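Long-range contacts in SspB protein (PDB 6JUF), which probably acts as a metal-dependent DNase within the SspABCD-SspE system, a phosphorothioation-sensing bacterial defence against phages: residues Phe20-Phe24 with Leu198-Phe202; Lys68-Tyr74 with Leu84-Thr88; Arg121-Lys125 with Glu344-Leu348; Val181-Arg185 with Met208-Gly212. All coordinates share one frame; numbering follows the deposited sequence.

Interaction 1: Phe20-Phe24 with Leu198-Phe202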
loop_
_atom_site.group_PDB
_atom_site.type_symbol
_atom_site.label_atom_id
_atom_site.label_comp_id
_atom_site.label_asym_id
_atom_site.label_seq_id
_atom_site.Cartn_x
_atom_site.Cartn_y
_atom_site.Cartn_z
ATOM N N PHE B 20 7.081 -13.271 6.585
ATOM C CA PHE B 20 6.152 -12.453 5.775
ATOM C C PHE B 20 5.704 -11.206 6.565
ATOM O O PHE B 20 5.128 -11.355 7.631
ATOM C CB PHE B 20 4.888 -13.259 5.505
ATOM C CG PHE B 20 5.094 -14.395 4.495
ATOM C CD1 PHE B 20 5.477 -14.116 3.185
ATOM C CD2 PHE B 20 4.901 -15.721 4.886
ATOM C CE1 PHE B 20 5.628 -15.141 2.228
ATOM C CE2 PHE B 20 5.032 -16.754 3.946
ATOM C CZ PHE B 20 5.421 -16.451 2.636
ATOM N N ALA B 21 5.999 -10.019 6.009
ATOM C CA ALA B 21 5.538 -8.749 6.599
ATOM C C ALA B 21 4.072 -8.574 6.285
ATOM O O ALA B 21 3.541 -9.280 5.427
ATOM C CB ALA B 21 6.393 -7.606 6.085
ATOM N N PRO B 22 3.375 -7.657 6.984
ATOM C CA PRO B 22 1.916 -7.558 6.764
ATOM C C PRO B 22 1.562 -7.161 5.321
ATOM O O PRO B 22 2.310 -6.432 4.681
ATOM C CB PRO B 22 1.481 -6.443 7.757
ATOM C CG PRO B 22 2.568 -6.448 8.809
ATOM C CD PRO B 22 3.830 -6.807 8.100
ATOM N N ARG B 23 0.434 -7.610 4.837
ATOM C CA ARG B 23 -0.100 -7.197 3.564
ATOM C C ARG B 23 -1.531 -6.709 3.735
ATOM O O ARG B 23 -2.281 -7.285 4.546
ATOM C CB ARG B 23 -0.185 -8.432 2.628
ATOM C CG ARG B 23 1.119 -9.214 2.469
ATOM C CD ARG B 23 1.071 -10.161 1.265
ATOM N NE ARG B 23 2.180 -11.100 1.373
ATOM C CZ ARG B 23 2.424 -12.050 0.486
ATOM N NH1 ARG B 23 1.569 -12.205 -0.544
ATOM N NH2 ARG B 23 3.443 -12.897 0.663
ATOM N N PHE B 24 -1.920 -5.657 2.986
ATOM C CA PHE B 24 -3.274 -5.190 3.120
ATOM C C PHE B 24 -4.319 -6.298 2.789
ATOM O O PHE B 24 -5.287 -6.505 3.504
ATOM C CB PHE B 24 -3.563 -3.966 2.220
ATOM C CG PHE B 24 -5.018 -3.669 2.098
ATOM C CD1 PHE B 24 -5.733 -3.155 3.196
ATOM C CD2 PHE B 24 -5.737 -4.031 0.945
ATOM C CE1 PHE B 24 -7.120 -2.986 3.127
ATOM C CE2 PHE B 24 -7.114 -3.809 0.881
ATOM C CZ PHE B 24 -7.807 -3.298 1.976
ATOM N N LEU B 198 7.478 -7.752 -1.905
ATOM C CA LEU B 198 6.053 -7.503 -1.649
ATOM C C LEU B 198 5.871 -6.073 -1.216
ATOM O O LEU B 198 6.768 -5.477 -0.643
ATOM C CB LEU B 198 5.499 -8.461 -0.591
ATOM C CG LEU B 198 5.614 -9.899 -1.090
ATOM C CD1 LEU B 198 5.887 -10.838 0.027
ATOM C CD2 LEU B 198 4.389 -10.294 -1.879
ATOM N N SER B 199 4.714 -5.506 -1.493
ATOM C CA SER B 199 4.383 -4.224 -0.896
ATOM C C SER B 199 4.150 -4.347 0.634
ATOM O O SER B 199 3.805 -5.425 1.140
ATOM C CB SER B 199 3.144 -3.616 -1.566
ATOM O OG SER B 199 2.005 -4.433 -1.370
ATOM N N CYS B 200 4.442 -3.265 1.380
ATOM C CA CYS B 200 4.054 -3.290 2.809
ATOM C C CYS B 200 3.686 -1.868 3.162
ATOM O O CYS B 200 4.576 -0.981 3.105
ATOM C CB CYS B 200 5.222 -3.759 3.717
ATOM S SG CYS B 200 4.598 -3.895 5.401
ATOM N N PRO B 201 2.417 -1.617 3.468
ATOM C CA PRO B 201 1.977 -0.208 3.582
ATOM C C PRO B 201 2.594 0.509 4.781
ATOM O O PRO B 201 2.578 1.732 4.856
ATOM C CB PRO B 201 0.442 -0.312 3.698
ATOM C CG PRO B 201 0.207 -1.717 4.254
ATOM C CD PRO B 201 1.288 -2.577 3.632
ATOM N N PHE B 202 3.193 -0.248 5.693
ATOM C CA PHE B 202 3.838 0.391 6.840
ATOM C C PHE B 202 5.121 1.119 6.490
ATOM O O PHE B 202 5.581 1.956 7.275
ATOM C CB PHE B 202 4.068 -0.632 7.948
ATOM C CG PHE B 202 2.760 -1.163 8.509
ATOM C CD1 PHE B 202 2.087 -0.462 9.509
ATOM C CD2 PHE B 202 2.129 -2.271 7.923
ATOM C CE1 PHE B 202 0.881 -0.937 10.039
ATOM C CE2 PHE B 202 0.886 -2.709 8.403
ATOM C CZ PHE B 202 0.256 -2.027 9.468
HETATM O O HOH W 1 4.739 -7.240 3.014
HETATM O O HOH W 2 -0.030 -4.933 0.955
#

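Interaction 2: Lys68-Tyr74 with Leu84-Thr88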
loop_
_atom_site.group_PDB
_atom_site.type_symbol
_atom_site.label_atom_id
_atom_site.label_comp_id
_atom_site.label_asym_id
_atom_site.label_seq_id
_atom_site.Cartn_x
_atom_site.Cartn_y
_atom_site.Cartn_z
ATOM N N LYS B 68 -4.717 -7.048 16.579
ATOM C CA LYS B 68 -5.907 -6.931 17.458
ATOM C C LYS B 68 -7.186 -6.893 16.653
ATOM O O LYS B 68 -8.205 -6.287 17.061
ATOM C CB LYS B 68 -5.800 -5.763 18.471
ATOM C CG LYS B 68 -4.462 -5.644 19.206
ATOM C CD LYS B 68 -3.994 -6.866 19.957
ATOM C CE LYS B 68 -3.017 -6.546 21.102
ATOM N NZ LYS B 68 -1.825 -5.799 20.631
ATOM N N LEU B 69 -7.146 -7.539 15.483
ATOM C CA LEU B 69 -8.285 -7.602 14.579
ATOM C C LEU B 69 -9.070 -8.877 14.789
ATOM O O LEU B 69 -10.237 -8.970 14.390
ATOM C CB LEU B 69 -7.819 -7.494 13.106
ATOM C CG LEU B 69 -7.097 -6.164 12.786
ATOM C CD1 LEU B 69 -6.442 -6.281 11.420
ATOM C CD2 LEU B 69 -8.017 -4.948 12.730
ATOM N N THR B 70 -8.433 -9.880 15.407
ATOM C CA THR B 70 -9.150 -11.065 15.875
ATOM C C THR B 70 -8.669 -11.412 17.252
ATOM O O THR B 70 -7.606 -10.923 17.682
ATOM C CB THR B 70 -8.844 -12.304 15.030
ATOM O OG1 THR B 70 -7.401 -12.521 14.997
ATOM C CG2 THR B 70 -9.386 -12.157 13.590
ATOM N N ARG B 71 -9.526 -12.196 17.948
ATOM C CA ARG B 71 -9.121 -12.906 19.157
ATOM C C ARG B 71 -9.319 -14.385 18.845
ATOM O O ARG B 71 -10.137 -14.725 17.974
ATOM C CB ARG B 71 -9.981 -12.509 20.379
ATOM C CG ARG B 71 -9.591 -11.231 21.147
ATOM C CD ARG B 71 -8.749 -11.777 22.346
ATOM N NE ARG B 71 -8.858 -10.813 23.327
ATOM C CZ ARG B 71 -8.111 -10.643 24.374
ATOM N NH1 ARG B 71 -7.126 -11.498 24.641
ATOM N NH2 ARG B 71 -8.404 -9.598 25.137
ATOM N N GLU B 72 -8.634 -15.268 19.552
ATOM C CA GLU B 72 -8.806 -16.675 19.349
ATOM C C GLU B 72 -9.246 -17.340 20.682
ATOM O O GLU B 72 -8.872 -16.916 21.792
ATOM C CB GLU B 72 -7.504 -17.332 18.803
ATOM C CG GLU B 72 -7.091 -16.795 17.438
ATOM C CD GLU B 72 -5.947 -17.569 16.855
ATOM O OE1 GLU B 72 -5.500 -18.590 17.427
ATOM O OE2 GLU B 72 -5.445 -17.111 15.816
ATOM N N HIS B 73 -10.052 -18.397 20.510
ATOM C CA HIS B 73 -10.567 -19.156 21.683
ATOM C C HIS B 73 -11.023 -20.509 21.282
ATOM O O HIS B 73 -11.372 -20.684 20.136
ATOM C CB HIS B 73 -11.704 -18.395 22.363
ATOM C CG HIS B 73 -11.915 -18.815 23.806
ATOM N ND1 HIS B 73 -13.016 -19.468 24.186
ATOM C CD2 HIS B 73 -11.069 -18.800 24.912
ATOM C CE1 HIS B 73 -12.943 -19.753 25.507
ATOM N NE2 HIS B 73 -11.747 -19.369 25.940
ATOM N N TYR B 74 -11.086 -21.482 22.196
ATOM C CA TYR B 74 -11.694 -22.770 21.816
ATOM C C TYR B 74 -13.150 -22.592 21.360
ATOM O O TYR B 74 -13.904 -21.737 21.885
ATOM C CB TYR B 74 -11.624 -23.781 22.973
ATOM C CG TYR B 74 -10.255 -23.820 23.647
ATOM C CD1 TYR B 74 -9.189 -24.545 23.085
ATOM C CD2 TYR B 74 -10.025 -23.116 24.834
ATOM C CE1 TYR B 74 -7.944 -24.593 23.706
ATOM C CE2 TYR B 74 -8.783 -23.138 25.451
ATOM C CZ TYR B 74 -7.744 -23.878 24.889
ATOM O OH TYR B 74 -6.500 -23.907 25.518
ATOM N N LEU B 84 -10.160 -21.280 17.543
ATOM C CA LEU B 84 -10.915 -20.636 16.488
ATOM C C LEU B 84 -10.678 -19.092 16.542
ATOM O O LEU B 84 -10.334 -18.551 17.585
ATOM C CB LEU B 84 -12.426 -20.916 16.638
ATOM C CG LEU B 84 -12.893 -22.395 16.698
ATOM C CD1 LEU B 84 -14.334 -22.521 16.254
ATOM C CD2 LEU B 84 -12.051 -23.289 15.847
ATOM N N SER B 85 -11.044 -18.412 15.436
ATOM C CA SER B 85 -10.818 -16.915 15.325
ATOM C C SER B 85 -12.103 -16.121 15.240
ATOM O O SER B 85 -13.076 -16.650 14.693
ATOM C CB SER B 85 -9.951 -16.590 14.098
ATOM O OG SER B 85 -8.656 -17.127 14.303
ATOM N N TYR B 86 -12.144 -14.952 15.860
ATOM C CA TYR B 86 -13.368 -14.135 15.960
ATOM C C TYR B 86 -12.895 -12.703 15.721
ATOM O O TYR B 86 -11.932 -12.292 16.331
ATOM C CB TYR B 86 -14.045 -14.323 17.306
ATOM C CG TYR B 86 -14.349 -15.778 17.581
ATOM C CD1 TYR B 86 -15.576 -16.308 17.164
ATOM C CD2 TYR B 86 -13.443 -16.602 18.275
ATOM C CE1 TYR B 86 -15.865 -17.665 17.393
ATOM C CE2 TYR B 86 -13.704 -17.940 18.485
ATOM C CZ TYR B 86 -14.932 -18.444 18.077
ATOM O OH TYR B 86 -15.248 -19.743 18.306
ATOM N N PRO B 87 -13.609 -11.970 14.849
ATOM C CA PRO B 87 -13.292 -10.571 14.607
ATOM C C PRO B 87 -13.586 -9.656 15.830
ATOM O O PRO B 87 -14.619 -9.809 16.484
ATOM C CB PRO B 87 -14.225 -10.189 13.414
ATOM C CG PRO B 87 -15.462 -11.034 13.634
ATOM C CD PRO B 87 -14.915 -12.349 14.222
ATOM N N THR B 88 -12.662 -8.715 16.130
ATOM C CA THR B 88 -12.848 -7.833 17.249
ATOM C C THR B 88 -13.739 -6.691 16.830
ATOM O O THR B 88 -13.879 -6.422 15.596
ATOM C CB THR B 88 -11.499 -7.277 17.702
ATOM O OG1 THR B 88 -10.915 -6.575 16.585
ATOM C CG2 THR B 88 -10.559 -8.375 18.123
HETATM O O HOH W 3 -6.509 -15.153 14.213
#

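Interaction 3: Arg121-Lys125 with Glu344-Leu348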
loop_
_atom_site.group_PDB
_atom_site.type_symbol
_atom_site.label_atom_id
_atom_site.label_comp_id
_atom_site.label_asym_id
_atom_site.label_seq_id
_atom_site.Cartn_x
_atom_site.Cartn_y
_atom_site.Cartn_z
ATOM N N ARG B 121 -2.321 -4.380 27.288
ATOM C CA ARG B 121 -3.054 -3.979 28.502
ATOM C C ARG B 121 -3.475 -5.255 29.209
ATOM O O ARG B 121 -3.399 -6.340 28.610
ATOM C CB ARG B 121 -4.261 -3.103 28.137
ATOM C CG ARG B 121 -5.572 -3.852 28.322
ATOM C CD ARG B 121 -6.487 -3.904 27.107
ATOM N NE ARG B 121 -6.242 -2.838 26.150
ATOM C CZ ARG B 121 -6.619 -1.582 26.321
ATOM N NH1 ARG B 121 -7.296 -1.246 27.424
ATOM N NH2 ARG B 121 -6.319 -0.649 25.400
ATOM N N PRO B 122 -3.952 -5.153 30.471
ATOM C CA PRO B 122 -4.345 -6.380 31.151
ATOM C C PRO B 122 -5.469 -7.057 30.392
ATOM O O PRO B 122 -6.477 -6.434 30.011
ATOM C CB PRO B 122 -4.820 -5.883 32.538
ATOM C CG PRO B 122 -4.105 -4.574 32.726
ATOM C CD PRO B 122 -3.951 -3.972 31.367
ATOM N N GLY B 123 -5.267 -8.329 30.129
ATOM C CA GLY B 123 -6.234 -9.121 29.369
ATOM C C GLY B 123 -5.995 -9.102 27.851
ATOM O O GLY B 123 -6.583 -9.922 27.126
ATOM N N THR B 124 -5.123 -8.222 27.356
ATOM C CA THR B 124 -4.766 -8.142 25.907
ATOM C C THR B 124 -3.318 -7.731 25.637
ATOM O O THR B 124 -3.029 -6.590 25.276
ATOM C CB THR B 124 -5.729 -7.210 25.114
ATOM O OG1 THR B 124 -7.079 -7.448 25.499
ATOM C CG2 THR B 124 -5.597 -7.403 23.563
ATOM N N LYS B 125 -2.401 -8.680 25.864
ATOM C CA LYS B 125 -0.968 -8.428 25.709
ATOM C C LYS B 125 -0.624 -8.391 24.210
ATOM O O LYS B 125 -1.416 -8.806 23.340
ATOM C CB LYS B 125 -0.166 -9.547 26.395
ATOM C CG LYS B 125 -0.072 -9.454 27.892
ATOM C CD LYS B 125 0.642 -10.709 28.424
ATOM C CE LYS B 125 1.091 -10.448 29.856
ATOM N NZ LYS B 125 1.898 -11.587 30.377
ATOM N N GLU B 344 -10.587 -12.696 26.447
ATOM C CA GLU B 344 -10.102 -11.707 27.421
ATOM C C GLU B 344 -10.057 -12.295 28.863
ATOM O O GLU B 344 -9.064 -12.150 29.570
ATOM C CB GLU B 344 -10.926 -10.436 27.350
ATOM C CG GLU B 344 -10.192 -9.270 28.026
ATOM C CD GLU B 344 -11.070 -8.071 28.221
ATOM O OE1 GLU B 344 -12.247 -8.273 28.577
ATOM O OE2 GLU B 344 -10.596 -6.934 28.012
ATOM N N LYS B 345 -11.133 -13.002 29.246
ATOM C CA LYS B 345 -11.234 -13.583 30.595
ATOM C C LYS B 345 -10.129 -14.594 30.892
ATOM O O LYS B 345 -9.531 -14.619 31.985
ATOM C CB LYS B 345 -12.599 -14.230 30.823
ATOM C CG LYS B 345 -13.703 -13.238 31.151
ATOM C CD LYS B 345 -14.912 -13.946 31.772
ATOM C CE LYS B 345 -16.033 -12.954 32.080
ATOM N NZ LYS B 345 -16.473 -12.213 30.854
ATOM N N ARG B 346 -9.894 -15.437 29.888
ATOM C CA ARG B 346 -8.822 -16.422 29.944
ATOM C C ARG B 346 -7.484 -15.775 30.199
ATOM O O ARG B 346 -6.680 -16.280 31.003
ATOM C CB ARG B 346 -8.741 -17.213 28.644
ATOM C CG ARG B 346 -7.752 -18.378 28.807
ATOM C CD ARG B 346 -7.350 -19.036 27.512
ATOM N NE ARG B 346 -7.244 -18.073 26.426
ATOM C CZ ARG B 346 -6.273 -17.169 26.280
ATOM N NH1 ARG B 346 -5.253 -17.053 27.171
ATOM N NH2 ARG B 346 -6.342 -16.355 25.224
ATOM N N GLU B 347 -7.219 -14.691 29.463
ATOM C CA GLU B 347 -5.957 -13.999 29.649
ATOM C C GLU B 347 -5.902 -13.306 31.026
ATOM O O GLU B 347 -4.873 -13.343 31.710
ATOM C CB GLU B 347 -5.710 -13.015 28.508
ATOM C CG GLU B 347 -4.249 -12.659 28.382
ATOM C CD GLU B 347 -3.930 -11.795 27.164
ATOM O OE1 GLU B 347 -3.265 -10.781 27.363
ATOM O OE2 GLU B 347 -4.298 -12.153 25.988
ATOM N N LEU B 348 -7.025 -12.685 31.429
ATOM C CA LEU B 348 -7.103 -12.003 32.718
ATOM C C LEU B 348 -6.829 -12.990 33.855
ATOM O O LEU B 348 -6.131 -12.656 34.818
ATOM C CB LEU B 348 -8.453 -11.352 32.880
ATOM C CG LEU B 348 -8.602 -10.003 32.187
ATOM C CD1 LEU B 348 -10.045 -9.540 32.180
ATOM C CD2 LEU B 348 -7.710 -8.878 32.720
HETATM O O HOH W 4 -8.017 -6.430 27.765
HETATM O O HOH W 5 -2.910 -9.806 29.925
HETATM O O HOH W 6 -3.605 -10.598 23.685
#

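Interaction 4: Val181-Arg185 with Met208-Gly212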
loop_
_atom_site.group_PDB
_atom_site.type_symbol
_atom_site.label_atom_id
_atom_site.label_comp_id
_atom_site.label_asym_id
_atom_site.label_seq_id
_atom_site.Cartn_x
_atom_site.Cartn_y
_atom_site.Cartn_z
ATOM N N VAL B 181 11.229 -0.383 6.430
ATOM C CA VAL B 181 12.232 0.323 5.632
ATOM C C VAL B 181 11.788 0.408 4.152
ATOM O O VAL B 181 10.965 -0.395 3.679
ATOM C CB VAL B 181 13.670 -0.315 5.707
ATOM C CG1 VAL B 181 14.078 -0.519 7.154
ATOM C CG2 VAL B 181 13.770 -1.601 4.892
ATOM N N PRO B 182 12.306 1.417 3.427
ATOM C CA PRO B 182 11.914 1.521 2.010
ATOM C C PRO B 182 12.281 0.281 1.226
ATOM O O PRO B 182 13.305 -0.362 1.517
ATOM C CB PRO B 182 12.696 2.752 1.496
ATOM C CG PRO B 182 12.966 3.570 2.766
ATOM C CD PRO B 182 13.146 2.545 3.879
ATOM N N ALA B 183 11.412 -0.095 0.271
ATOM C CA ALA B 183 11.595 -1.313 -0.495
ATOM C C ALA B 183 12.968 -1.341 -1.194
ATOM O O ALA B 183 13.552 -2.374 -1.406
ATOM C CB ALA B 183 10.470 -1.419 -1.537
ATOM N N GLN B 184 13.478 -0.152 -1.512
ATOM C CA GLN B 184 14.775 -0.030 -2.240
ATOM C C GLN B 184 15.960 -0.545 -1.423
ATOM O O GLN B 184 16.979 -0.947 -2.014
ATOM C CB GLN B 184 15.002 1.438 -2.613
ATOM C CG GLN B 184 14.048 1.922 -3.709
ATOM C CD GLN B 184 12.550 1.929 -3.345
ATOM O OE1 GLN B 184 11.685 1.356 -4.092
ATOM N NE2 GLN B 184 12.205 2.626 -2.276
ATOM N N ARG B 185 15.790 -0.590 -0.092
ATOM C CA ARG B 185 16.857 -1.100 0.818
ATOM C C ARG B 185 16.845 -2.590 0.945
ATOM O O ARG B 185 17.749 -3.189 1.573
ATOM C CB ARG B 185 16.696 -0.518 2.191
ATOM C CG ARG B 185 16.414 0.989 2.213
ATOM C CD ARG B 185 17.396 1.828 1.418
ATOM N NE ARG B 185 16.966 3.210 1.624
ATOM C CZ ARG B 185 16.705 4.104 0.686
ATOM N NH1 ARG B 185 16.935 3.856 -0.616
ATOM N NH2 ARG B 185 16.248 5.314 1.041
ATOM N N MET B 208 11.890 3.667 9.724
ATOM C CA MET B 208 13.191 2.967 9.826
ATOM C C MET B 208 13.908 3.209 8.509
ATOM O O MET B 208 13.270 3.284 7.431
ATOM C CB MET B 208 12.996 1.459 10.040
ATOM C CG MET B 208 14.205 0.712 10.598
ATOM S SD MET B 208 13.728 -1.005 10.823
ATOM C CE MET B 208 15.333 -1.826 10.569
ATOM N N GLU B 209 15.225 3.327 8.560
ATOM C CA GLU B 209 16.003 3.585 7.362
ATOM C C GLU B 209 17.347 2.864 7.447
ATOM O O GLU B 209 17.849 2.544 8.530
ATOM C CB GLU B 209 16.185 5.118 7.171
ATOM C CG GLU B 209 17.007 5.591 5.959
ATOM C CD GLU B 209 16.432 5.107 4.611
ATOM O OE1 GLU B 209 16.516 3.920 4.282
ATOM O OE2 GLU B 209 15.914 5.974 3.856
ATOM N N GLN B 210 17.892 2.590 6.260
ATOM C CA GLN B 210 19.227 2.072 6.121
ATOM C C GLN B 210 20.243 3.178 6.368
ATOM O O GLN B 210 20.051 4.321 5.913
ATOM C CB GLN B 210 19.328 1.538 4.674
ATOM C CG GLN B 210 20.740 1.364 4.217
ATOM C CD GLN B 210 21.518 0.376 5.024
ATOM O OE1 GLN B 210 22.719 0.586 5.232
ATOM N NE2 GLN B 210 20.887 -0.722 5.450
ATOM N N VAL B 211 21.345 2.867 7.047
ATOM C CA VAL B 211 22.311 3.925 7.235
ATOM C C VAL B 211 23.720 3.531 6.742
ATOM O O VAL B 211 24.122 2.371 6.823
ATOM C CB VAL B 211 22.161 4.612 8.601
ATOM C CG1 VAL B 211 22.588 3.683 9.720
ATOM C CG2 VAL B 211 22.917 5.933 8.614
ATOM N N GLY B 212 24.398 4.525 6.162
ATOM C CA GLY B 212 25.647 4.401 5.391
ATOM C C GLY B 212 26.008 3.034 4.859
ATOM O O GLY B 212 27.028 2.488 5.249
#

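Interaction 1: Phe20-Phe24 with Leu198-Phe202
The isobutyl end of Leu-198 packs against one face of the Arg-23 guanidinium. Its CD2 sits over the centre of that face, 3.5 Å from Arg-23 CZ. Its other methyl, CD1, comes 3.3 Å from Arg-23 NH2. The CB of Arg-23 points away from 198-202, but the chain is extended from CG to NE and carries the flat group back to the leucine. The face is therefore met by hydrocarbon, while the polar edge works elsewhere: Arg-23 NH1 makes a salt bridge to Glu-105 of the second subunit.

The Pro-22 ring meets two side chains. Its CB approaches CE2 of Phe-202 at 3.8 Å, the two side chains crossing at about a right angle. Its CD lies 4.0 Å from Cys-200 SG. The thiol reaches this place because SG is anti to the backbone N (chi1 -175°). Met-179 of helix 166-180 touches Pro-22, Cys-200 and Phe-202 alike.

Two waters bridge the segments. One joins backbone carbonyls, donating to Pro-22 O and, at 2.8 Å, to Ser-199 O. The other accepts from Phe-24 N at 2.9 Å and donates to the hydroxyl Ser-199 OG, which also bonds to Leu-104 O of the second subunit. Arg-23 is the N-cap residue of helix 24-34. The arrangement is a water-bridged meeting of two loops at the subunit interface, on the approach to a helix N-terminus.

Interaction 2: Lys68-Tyr74 with Leu84-Thr88
This contact is the antiparallel beta hairpin of strands 70-74 and 83-87, which form a two-stranded sheet. Arg-71 with Tyr-86 and His-73 with Leu-84 are its hydrogen-bonded pairs. Each has two backbone bonds, among them Arg-71 N to Tyr-86 O and His-73 N to Leu-84 O, both 2.9 Å. Thr-70 with Pro-87 and Glu-72 with Ser-85 are the non-hydrogen-bonded pairs.

Glu-72 and Ser-85 share one face of the sheet. A water ties them together: it donates to Glu-72 OE2 at 2.7 Å and accepts from Ser-85 OG and Thr-70 OG1. Glu-72 OE2 also makes salt bridges to Arg-65 and Arg-61 of helix 57-66, so this carboxylate is firmly held and probably charged.

The Tyr-86 ring lies on the other face. It turns its edge to the opposite strand, with His-73 O in the ring plane, 4.0 Å from CE2.

Helix 57-66 ends just before the hairpin in a Schellman motif, with Lys-68 at positive phi. The carbonyls of Lys-68 and Leu-69 are met by Thr-88, the N-cap residue of helix 89-95. Thr-88 N bonds to Leu-69 O at 3.0 Å, from above the carbonyl plane. With chi1 at 59°, its hydroxyl sits between backbone N and carbonyl carbon. There it accepts from Ala-91 N as the cap, while Thr-88 OG1 donates to Lys-68 O at 2.8 Å.

Interaction 3: Arg121-Lys125 with Glu344-Leu348
Glu-347 OE1 accepts a hydrogen bond from the backbone N of Lys-125 at 2.7 Å. The oxygen uses its syn lone pair, on the side of the other carboxylate oxygen. CG of Glu-347 is anti to the backbone N (chi1 -159°) and the chain is extended, which carries the carboxylate off the helix to the loop. A water gives OE1 a second donor and accepts from Gly-123 N at 2.8 Å.

Gly-123 lies between the side chains of the helix. Leu-348 CD2 comes 3.6 Å from Gly-123 N, and Glu-344 CG is 3.8 Å from Gly-123 O. Gly-123 CA packs directly on Leu-348 CG, with the backbone at positive phi (90°). Pro-122 CB touches Leu-348 CD2 more loosely, at 4.2 Å.

A further water links Glu-344 OE2, to which it donates at 2.6 Å, with Pro-122 O and Thr-124 OG1. Another donates to Glu-347 OE2 and Lys-125 O.

Further out, Arg-71 of the hairpin bonds to Gly-123 O, and Lys-125 NZ bonds to Ala-7 O. The loop itself is shaped by Thr-124 N bonding to Arg-121 O at 2.8 Å. This closes a type II beta turn with glycine at its third position, packed here against C-terminal helix 339-350.

Interaction 4: Val181-Arg185 with Met208-Gly212
Glu-209 OE1 is gripped by two donors, Arg-185 NE at 2.8 Å and the backbone N of Gln-210, also at 2.8 Å. The arginine comes on the syn side of OE1, 29° out of the carboxylate plane. The amide uses the anti lone pair. Arg-185 NH2 bonds to Glu-209 OE2 at 2.9 Å, almost straight at 178°. The result is a side-on, two-nitrogen salt bridge that would fix the rotation of both groups. The CB of Glu-209 points away from 181-185. A bend at chi2 (58°) turns its carboxylate back toward the arginine.

Aliphatic parts pack beside the charges. Gln-210 CB lies 3.8 Å from Arg-185 CD. The Pro-182 ring crosses the Glu-209 side chain at about a right angle, its CD 3.7 Å from Glu-209 OE1.

Further along, the Val-181 CG1 methyl rests against the Met-208 side chain, 3.7 Å from its CG and within 3.9 Å of its terminal CE. Trp-219 of strand 218-221 touches Val-181, Met-208, Arg-185 and Gln-210.

Val-181 is the first residue to leave helix 166-180, and a short 3-10 turn follows at 183-185. The contact thus packs a helix exit and its 3-10 turn against strand 208-211, an outermost strand, within this chain, of a three-stranded antiparallel sheet.

Along the chain, interaction 2 is nested within the loop closed by interaction 1, and interaction 4 within that closed by interaction 3. Interactions 1 and 3 cross. Interactions 1 and 4 lie on one side of the chain, centres 15 Å apart. Helix 166-180 runs beside both, and both touch the second subunit. Interactions 2 and 3 lie together elsewhere, centres 13 Å apart, and are joined through Arg-71. Interactions 3 and 4 are the farthest pair, with centres 36 Å apart. The chain therefore has a dimer-facing group and a separate group where the hairpin, the 121-125 turn and C-terminal helix 339-350 meet.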